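Local coordinates for xylulose kinase (Escherichia coli, PDB 2ITM), which phosphorylates D-xylulose at the expense of ATP to give D-xylulose 5-phosphate, and does the same less efficiently to 1-deoxy-D-xylulose, at residues 3-8 with 54-59; 432-437 with 444-449; 187-190 with 195-198. All coordinates share one frame; numbering follows the deposited sequence.

In the fold
Read from the N terminus, the three contacts follow one another in series, neither nested nor crossing, and each illustrates closure at a different range. Contact 1 closes a 45-residue loop in the N-terminal domain, bringing helix 45-62 back onto strand 2-7 after strands 11-17 and 23-30. Contact 3 comes next along the chain and closes just four residues between helix 186-190 and a short 3-10 turn, its nearest atoms about 17 Å from those of contact 1. Contact 2 opens last, folding the end of helix 424-436 against residues 444-449 across six residues. Although remote in sequence, contacts 1 and 2 are spatial neighbours, with nearest atoms about 4 Å apart.

Contact 1 (3-8 with 54-59); sequences IGIDLG and RAMKAL
No ring, amide or other flat group takes part where I3 and I5 meet M56 and L59: this interface of strand and helix is made of aliphatic carbons and one thioether. I3 and M56 carry the contact, and the two branches of I3 address different partners. Its CG2 methyl, lying opposite the backbone N, meets the end of M56, with I3 CG2 4.0 Å from M56 CE. The other branch runs beside the backbone N (chi1 -61°) and carries CD1 tip to tip against L59, where I3 CD1 and L59 CD2 are 3.6 Å apart. M56 folds at both its second and third torsions, which brings its thioether toward the strand; I5 joins more loosely, its CG1 4.4 Å from M56 SD. The example is one of helix on sheet in the actin-like ATPase fold of FGGY kinases. Helix 45-62 forms part of a crossover from strand 23-30 to the parallel strand 70-75, and segment 54-59 runs roughly antiparallel to segment 3-7, at 147° with the axes 11.0 Å apart. V14 of strand 11-17 touches both M56 and L59, while L71 lies against both isoleucines. Strand 2-7 also carries D6, inferred to be important for activity.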
loop_
_atom_site.group_PDB
_atom_site.type_symbol
_atom_site.label_atom_id
_atom_site.label_comp_id
_atom_site.label_asym_id
_atom_site.label_seq_id
_atom_site.Cartn_x
_atom_site.Cartn_y
_atom_site.Cartn_z
ATOM N N ILE A 3 -29.519 29.551 -25.614
ATOM C CA ILE A 3 -29.406 28.886 -24.321
ATOM C C ILE A 3 -28.996 27.424 -24.469
ATOM O O ILE A 3 -29.539 26.696 -25.288
ATOM C CB ILE A 3 -30.730 28.973 -23.539
ATOM C CG1 ILE A 3 -31.112 30.417 -23.257
ATOM C CG2 ILE A 3 -30.652 28.169 -22.251
ATOM C CD1 ILE A 3 -30.281 31.053 -22.220
ATOM N N GLY A 4 -28.039 27.013 -23.649
ATOM C CA GLY A 4 -27.793 25.620 -23.371
ATOM C C GLY A 4 -28.012 25.263 -21.918
ATOM O O GLY A 4 -27.539 25.953 -21.026
ATOM N N ILE A 5 -28.756 24.187 -21.697
ATOM C CA ILE A 5 -28.944 23.594 -20.382
ATOM C C ILE A 5 -28.245 22.244 -20.277
ATOM O O ILE A 5 -28.380 21.399 -21.150
ATOM C CB ILE A 5 -30.420 23.400 -20.089
ATOM C CG1 ILE A 5 -31.196 24.694 -20.284
ATOM C CG2 ILE A 5 -30.614 22.876 -18.695
ATOM C CD1 ILE A 5 -32.668 24.491 -20.389
ATOM N N ASP A 6 -27.518 22.045 -19.186
ATOM C CA ASP A 6 -26.941 20.746 -18.863
ATOM C C ASP A 6 -27.439 20.224 -17.531
ATOM O O ASP A 6 -27.089 20.733 -16.475
ATOM C CB ASP A 6 -25.421 20.800 -18.889
ATOM C CG ASP A 6 -24.780 19.494 -18.480
ATOM O OD1 ASP A 6 -23.802 19.545 -17.731
ATOM O OD2 ASP A 6 -25.171 18.381 -18.859
ATOM N N LEU A 7 -28.283 19.209 -17.603
ATOM C CA LEU A 7 -28.740 18.476 -16.445
ATOM C C LEU A 7 -27.707 17.442 -16.057
ATOM O O LEU A 7 -27.688 16.340 -16.584
ATOM C CB LEU A 7 -30.077 17.801 -16.758
ATOM C CG LEU A 7 -31.132 17.700 -15.686
ATOM C CD1 LEU A 7 -32.096 16.602 -15.986
ATOM C CD2 LEU A 7 -30.525 17.506 -14.339
ATOM N N GLY A 8 -26.847 17.815 -15.127
ATOM C CA GLY A 8 -25.874 16.901 -14.588
ATOM C C GLY A 8 -26.420 16.063 -13.472
ATOM O O GLY A 8 -27.612 16.053 -13.211
ATOM N N ARG A 54 -35.001 27.715 -11.154
ATOM C CA ARG A 54 -34.083 28.548 -10.404
ATOM C C ARG A 54 -32.949 29.112 -11.241
ATOM O O ARG A 54 -32.726 30.308 -11.278
ATOM C CB ARG A 54 -33.510 27.733 -9.257
ATOM C CG ARG A 54 -32.895 28.533 -8.155
ATOM C CD ARG A 54 -32.809 27.780 -6.839
ATOM N NE ARG A 54 -31.704 28.230 -5.992
ATOM C CZ ARG A 54 -31.469 27.775 -4.770
ATOM N NH1 ARG A 54 -32.261 26.855 -4.243
ATOM N NH2 ARG A 54 -30.446 28.237 -4.069
ATOM N N ALA A 55 -32.224 28.222 -11.897
ATOM C CA ALA A 55 -31.059 28.592 -12.670
ATOM C C ALA A 55 -31.380 29.561 -13.798
ATOM O O ALA A 55 -30.653 30.499 -14.041
ATOM C CB ALA A 55 -30.384 27.364 -13.205
ATOM N N MET A 56 -32.470 29.301 -14.496
ATOM C CA MET A 56 -32.846 30.099 -15.640
ATOM C C MET A 56 -33.345 31.457 -15.176
ATOM O O MET A 56 -33.185 32.452 -15.854
ATOM C CB MET A 56 -33.930 29.396 -16.445
ATOM C CG MET A 56 -33.457 28.183 -17.227
ATOM S SD MET A 56 -32.311 28.591 -18.524
ATOM C CE MET A 56 -33.446 29.380 -19.611
ATOM N N LYS A 57 -33.968 31.476 -14.014
ATOM C CA LYS A 57 -34.398 32.717 -13.411
ATOM C C LYS A 57 -33.211 33.550 -12.966
ATOM O O LYS A 57 -33.173 34.744 -13.185
ATOM C CB LYS A 57 -35.367 32.451 -12.261
ATOM C CG LYS A 57 -36.797 32.299 -12.721
ATOM C CD LYS A 57 -37.692 31.623 -11.706
ATOM C CE LYS A 57 -39.083 31.475 -12.264
ATOM N NZ LYS A 57 -40.006 30.836 -11.329
ATOM N N ALA A 58 -32.233 32.903 -12.355
ATOM C CA ALA A 58 -31.016 33.587 -11.982
ATOM C C ALA A 58 -30.258 34.116 -13.194
ATOM O O ALA A 58 -29.743 35.227 -13.177
ATOM C CB ALA A 58 -30.151 32.703 -11.152
ATOM N N LEU A 59 -30.191 33.313 -14.245
ATOM C CA LEU A 59 -29.527 33.724 -15.476
ATOM C C LEU A 59 -30.104 35.031 -15.960
ATOM O O LEU A 59 -29.390 35.900 -16.421
ATOM C CB LEU A 59 -29.668 32.656 -16.554
ATOM C CG LEU A 59 -28.765 32.782 -17.779
ATOM C CD1 LEU A 59 -27.334 32.455 -17.464
ATOM C CD2 LEU A 59 -29.258 31.945 -18.908
#

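Contact 2 (432-437 with 444-449); sequences AQIAAN and ELLPQL
This is apolar packing across the short connection between helix 424-436 and the one-turn helix 442-445: the last turn of the longer helix receives L445 and L446 from the end of the shorter one, in the C-terminal part of the kinase and away from its substrate site. L445 dominates, lying against backbone as much as side chain. Its CD1 methyl sits over the helix surface, 3.9 Å from I434 CA, and also meets N437, about a turn further on, with L445 CD1 4.2 Å from N437 CB. The fork of the leucine divides the labour, for CD2 turns to the amide end of Q433, the L445 CD2 to Q433 NE2 distance being 3.7 Å. The Q433 chain, extended beyond CG, crosses that of L445 obliquely.

A second point of closure lies beside the first. The I434 and L446 side chains meet at about a right angle, and I434 CD1 reaches to 3.8 Å from L446 CD1. For I434 this follows from a CD1 that continues outward anti to CA (chi2 -171°), lengthening the side chain to its full reach. Both helices finish here, since N437 and L446 are each the first residue to leave helical backbone angles; the end of the longer helix is marked by N437 N bonding to I434 O at 3.1 Å.

Around this connection, L446 also touches R430 one turn back on helix 424-436, and I434 touches S206. Q433 and A436 rest on Y2 of strand 2-7, A432 and A436 on A70 of strand 70-75, and the chain beyond L449 enters edge strand 451-455.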
loop_
_atom_site.group_PDB
_atom_site.type_symbol
_atom_site.label_atom_id
_atom_site.label_comp_id
_atom_site.label_asym_id
_atom_site.label_seq_id
_atom_site.Cartn_x
_atom_site.Cartn_y
_atom_site.Cartn_z
ATOM N N ALA A 432 -28.638 24.212 -30.681
ATOM C CA ALA A 432 -29.681 25.195 -30.899
ATOM C C ALA A 432 -29.317 26.200 -31.995
ATOM O O ALA A 432 -30.139 26.541 -32.823
ATOM C CB ALA A 432 -30.010 25.897 -29.620
ATOM N N GLN A 433 -28.078 26.666 -31.969
ATOM C CA GLN A 433 -27.511 27.415 -33.052
ATOM C C GLN A 433 -27.726 26.807 -34.416
ATOM O O GLN A 433 -28.142 27.479 -35.330
ATOM C CB GLN A 433 -26.023 27.587 -32.835
ATOM C CG GLN A 433 -25.661 28.819 -32.100
ATOM C CD GLN A 433 -24.246 29.226 -32.359
ATOM O OE1 GLN A 433 -23.322 28.573 -31.905
ATOM N NE2 GLN A 433 -24.073 30.303 -33.091
ATOM N N ILE A 434 -27.402 25.545 -34.543
ATOM C CA ILE A 434 -27.561 24.820 -35.782
ATOM C C ILE A 434 -28.998 24.917 -36.262
ATOM O O ILE A 434 -29.270 25.337 -37.356
ATOM C CB ILE A 434 -27.148 23.351 -35.602
ATOM C CG1 ILE A 434 -25.662 23.239 -35.288
ATOM C CG2 ILE A 434 -27.468 22.551 -36.836
ATOM C CD1 ILE A 434 -25.154 21.844 -35.309
ATOM N N ALA A 435 -29.925 24.532 -35.404
ATOM C CA ALA A 435 -31.330 24.543 -35.746
ATOM C C ALA A 435 -31.801 25.938 -36.101
ATOM O O ALA A 435 -32.608 26.108 -36.999
ATOM C CB ALA A 435 -32.145 23.991 -34.607
ATOM N N ALA A 436 -31.288 26.934 -35.394
ATOM C CA ALA A 436 -31.659 28.303 -35.651
ATOM C C ALA A 436 -31.029 28.918 -36.893
ATOM O O ALA A 436 -31.516 29.912 -37.381
ATOM C CB ALA A 436 -31.417 29.172 -34.453
ATOM N N ASN A 437 -29.945 28.337 -37.378
ATOM C CA ASN A 437 -29.267 28.845 -38.563
ATOM C C ASN A 437 -29.094 27.759 -39.610
ATOM O O ASN A 437 -28.006 27.303 -39.866
ATOM C CB ASN A 437 -27.907 29.447 -38.221
ATOM C CG ASN A 437 -27.982 30.514 -37.158
ATOM O OD1 ASN A 437 -27.720 30.259 -35.992
ATOM N ND2 ASN A 437 -28.328 31.714 -37.559
ATOM N N GLU A 444 -18.979 26.259 -39.863
ATOM C CA GLU A 444 -19.180 27.609 -39.377
ATOM C C GLU A 444 -19.499 27.647 -37.883
ATOM O O GLU A 444 -18.965 28.465 -37.155
ATOM C CB GLU A 444 -20.287 28.320 -40.172
ATOM C CG GLU A 444 -20.115 28.299 -41.683
ATOM C CD GLU A 444 -21.146 29.155 -42.418
ATOM O OE1 GLU A 444 -21.331 30.322 -42.035
ATOM O OE2 GLU A 444 -21.754 28.659 -43.385
ATOM N N LEU A 445 -20.398 26.788 -37.434
ATOM C CA LEU A 445 -21.048 27.000 -36.151
ATOM C C LEU A 445 -20.415 26.152 -35.052
ATOM O O LEU A 445 -20.605 26.415 -33.872
ATOM C CB LEU A 445 -22.544 26.709 -36.243
ATOM C CG LEU A 445 -23.385 27.577 -37.161
ATOM C CD1 LEU A 445 -24.674 26.901 -37.433
ATOM C CD2 LEU A 445 -23.606 28.920 -36.543
ATOM N N LEU A 446 -19.649 25.127 -35.456
ATOM C CA LEU A 446 -19.037 24.186 -34.532
ATOM C C LEU A 446 -17.524 24.165 -34.676
ATOM O O LEU A 446 -16.959 23.196 -35.147
ATOM C CB LEU A 446 -19.597 22.783 -34.743
ATOM C CG LEU A 446 -21.103 22.520 -34.620
ATOM C CD1 LEU A 446 -21.405 21.109 -34.959
ATOM C CD2 LEU A 446 -21.632 22.878 -33.266
ATOM N N PRO A 447 -16.871 25.237 -34.251
ATOM C CA PRO A 447 -15.428 25.360 -34.405
ATOM C C PRO A 447 -14.706 24.570 -33.326
ATOM O O PRO A 447 -15.242 24.369 -32.243
ATOM C CB PRO A 447 -15.210 26.844 -34.173
ATOM C CG PRO A 447 -16.210 27.195 -33.183
ATOM C CD PRO A 447 -17.392 26.306 -33.393
ATOM N N GLN A 448 -13.496 24.123 -33.628
ATOM C CA GLN A 448 -12.625 23.574 -32.612
ATOM C C GLN A 448 -12.283 24.643 -31.607
ATOM O O GLN A 448 -12.378 25.817 -31.909
ATOM C CB GLN A 448 -11.369 23.046 -33.253
ATOM C CG GLN A 448 -11.137 21.611 -32.973
ATOM C CD GLN A 448 -11.191 20.793 -34.218
ATOM O OE1 GLN A 448 -12.262 20.564 -34.763
ATOM N NE2 GLN A 448 -10.041 20.358 -34.687
ATOM N N LEU A 449 -11.902 24.245 -30.404
ATOM C CA LEU A 449 -11.339 25.197 -29.465
ATOM C C LEU A 449 -9.977 25.662 -29.920
ATOM O O LEU A 449 -9.370 25.073 -30.798
ATOM C CB LEU A 449 -11.254 24.621 -28.059
ATOM C CG LEU A 449 -12.523 23.998 -27.487
ATOM C CD1 LEU A 449 -12.160 22.907 -26.530
ATOM C CD2 LEU A 449 -13.394 25.023 -26.814
#

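Contact 3 (187-190 with 195-198); sequences VMLQ and SRDQ. With SO4 (sulfate ion), chain D.
Backbones approach most closely at L189 and S195, whose CA atoms are 5.7 Å apart as the chain leaves helix 186-190 and turns into the 3-10 segment 196-198. L189 is the helix's contribution. Its CD1 meets the aliphatic root of R196, with L189 CD1 and R196 CG 4.2 Å apart and the two side chains at about a right angle; its other methyl, CD2, comes to 4.2 Å from S195 O.

The receiving turn is braced by its own polar groups. Q198 N bonds to S195 O at 2.8 Å, and the Q198 side chain folds back so that its OE1 accepts S195 N at 2.9 Å, recalling one half of a capping box. S195 OG instead donates to D197 OD2, on the carboxylate oxygen's anti lone pair.

Beyond its CG the R196 chain bends at the third torsion (62°), and the guanidinium offers NE and NH2 to a single sulfate oxygen lying at its edge and in its plane. R196 NH2 is 2.8 Å from sulfate O2, and R196 NE 3.1 Å. The sulfate probably comes from the crystallisation liquor; within the protein, NH2 forms a salt bridge with D183.

W184 of strand 183-184 touches both L189 and R196. Q198 also bonds through its backbone to V149 of strand 148-150, and K148 of that strand donates to D197 O.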
loop_
_atom_site.group_PDB
_atom_site.type_symbol
_atom_site.label_atom_id
_atom_site.label_comp_id
_atom_site.label_asym_id
_atom_site.label_seq_id
_atom_site.Cartn_x
_atom_site.Cartn_y
_atom_site.Cartn_z
ATOM N N VAL A 187 -37.177 -6.004 -30.793
ATOM C CA VAL A 187 -36.629 -7.131 -30.060
ATOM C C VAL A 187 -36.243 -6.754 -28.636
ATOM O O VAL A 187 -36.592 -7.415 -27.695
ATOM C CB VAL A 187 -35.374 -7.697 -30.763
ATOM C CG1 VAL A 187 -34.788 -8.812 -29.988
ATOM C CG2 VAL A 187 -35.740 -8.138 -32.158
ATOM N N MET A 188 -35.513 -5.661 -28.500
ATOM C CA MET A 188 -35.016 -5.254 -27.210
ATOM C C MET A 188 -36.159 -4.818 -26.288
ATOM O O MET A 188 -36.121 -5.063 -25.094
ATOM C CB MET A 188 -33.955 -4.165 -27.366
ATOM C CG MET A 188 -32.632 -4.653 -27.927
ATOM S SD MET A 188 -31.900 -6.035 -27.050
ATOM C CE MET A 188 -31.637 -5.288 -25.467
ATOM N N LEU A 189 -37.194 -4.187 -26.876
ATOM C CA LEU A 189 -38.328 -3.657 -26.129
ATOM C C LEU A 189 -39.245 -4.743 -25.667
ATOM O O LEU A 189 -39.612 -4.799 -24.512
ATOM C CB LEU A 189 -39.115 -2.665 -26.983
ATOM C CG LEU A 189 -38.506 -1.280 -27.219
ATOM C CD1 LEU A 189 -38.926 -0.674 -28.534
ATOM C CD2 LEU A 189 -38.814 -0.349 -26.074
ATOM N N GLN A 190 -39.615 -5.624 -26.577
ATOM C CA GLN A 190 -40.384 -6.804 -26.229
ATOM C C GLN A 190 -39.781 -7.549 -25.049
ATOM O O GLN A 190 -40.474 -7.920 -24.119
ATOM C CB GLN A 190 -40.509 -7.723 -27.438
ATOM C CG GLN A 190 -41.898 -7.763 -28.030
ATOM C CD GLN A 190 -41.934 -7.438 -29.507
ATOM O OE1 GLN A 190 -41.032 -7.803 -30.254
ATOM N NE2 GLN A 190 -42.991 -6.764 -29.936
ATOM N N SER A 195 -43.208 -1.434 -25.338
ATOM C CA SER A 195 -43.437 -1.189 -26.728
ATOM C C SER A 195 -43.029 0.233 -27.082
ATOM O O SER A 195 -42.780 1.048 -26.213
ATOM C CB SER A 195 -44.889 -1.408 -27.089
ATOM O OG SER A 195 -45.694 -0.381 -26.566
ATOM N N ARG A 196 -42.977 0.503 -28.379
ATOM C CA ARG A 196 -42.616 1.810 -28.907
ATOM C C ARG A 196 -43.511 2.909 -28.362
ATOM O O ARG A 196 -43.100 4.048 -28.247
ATOM C CB ARG A 196 -42.680 1.788 -30.436
ATOM C CG ARG A 196 -41.990 0.607 -31.065
ATOM C CD ARG A 196 -42.064 0.560 -32.574
ATOM N NE ARG A 196 -41.420 1.712 -33.180
ATOM C CZ ARG A 196 -40.230 1.687 -33.746
ATOM N NH1 ARG A 196 -39.539 0.564 -33.802
ATOM N NH2 ARG A 196 -39.734 2.786 -34.267
ATOM N N ASP A 197 -44.739 2.537 -28.027
ATOM C CA ASP A 197 -45.713 3.450 -27.454
ATOM C C ASP A 197 -45.263 3.975 -26.101
ATOM O O ASP A 197 -45.729 5.007 -25.645
ATOM C CB ASP A 197 -47.062 2.742 -27.298
ATOM C CG ASP A 197 -47.481 1.993 -28.550
ATOM O OD1 ASP A 197 -48.071 2.620 -29.447
ATOM O OD2 ASP A 197 -47.266 0.780 -28.725
ATOM N N GLN A 198 -44.361 3.248 -25.461
ATOM C CA GLN A 198 -43.828 3.678 -24.182
ATOM C C GLN A 198 -42.517 4.453 -24.294
ATOM O O GLN A 198 -41.967 4.869 -23.300
ATOM C CB GLN A 198 -43.696 2.499 -23.218
ATOM C CG GLN A 198 -44.995 2.060 -22.610
ATOM C CD GLN A 198 -45.017 0.600 -22.307
ATOM O OE1 GLN A 198 -44.679 -0.216 -23.148
ATOM N NE2 GLN A 198 -45.413 0.259 -21.103
HETATM S S SO4 D . -42.499 5.266 -34.897
HETATM O O1 SO4 D . -41.794 6.253 -35.702
HETATM O O2 SO4 D . -41.622 4.773 -33.840
HETATM O O3 SO4 D . -43.682 5.881 -34.311
HETATM O O4 SO4 D . -42.901 4.166 -35.768
#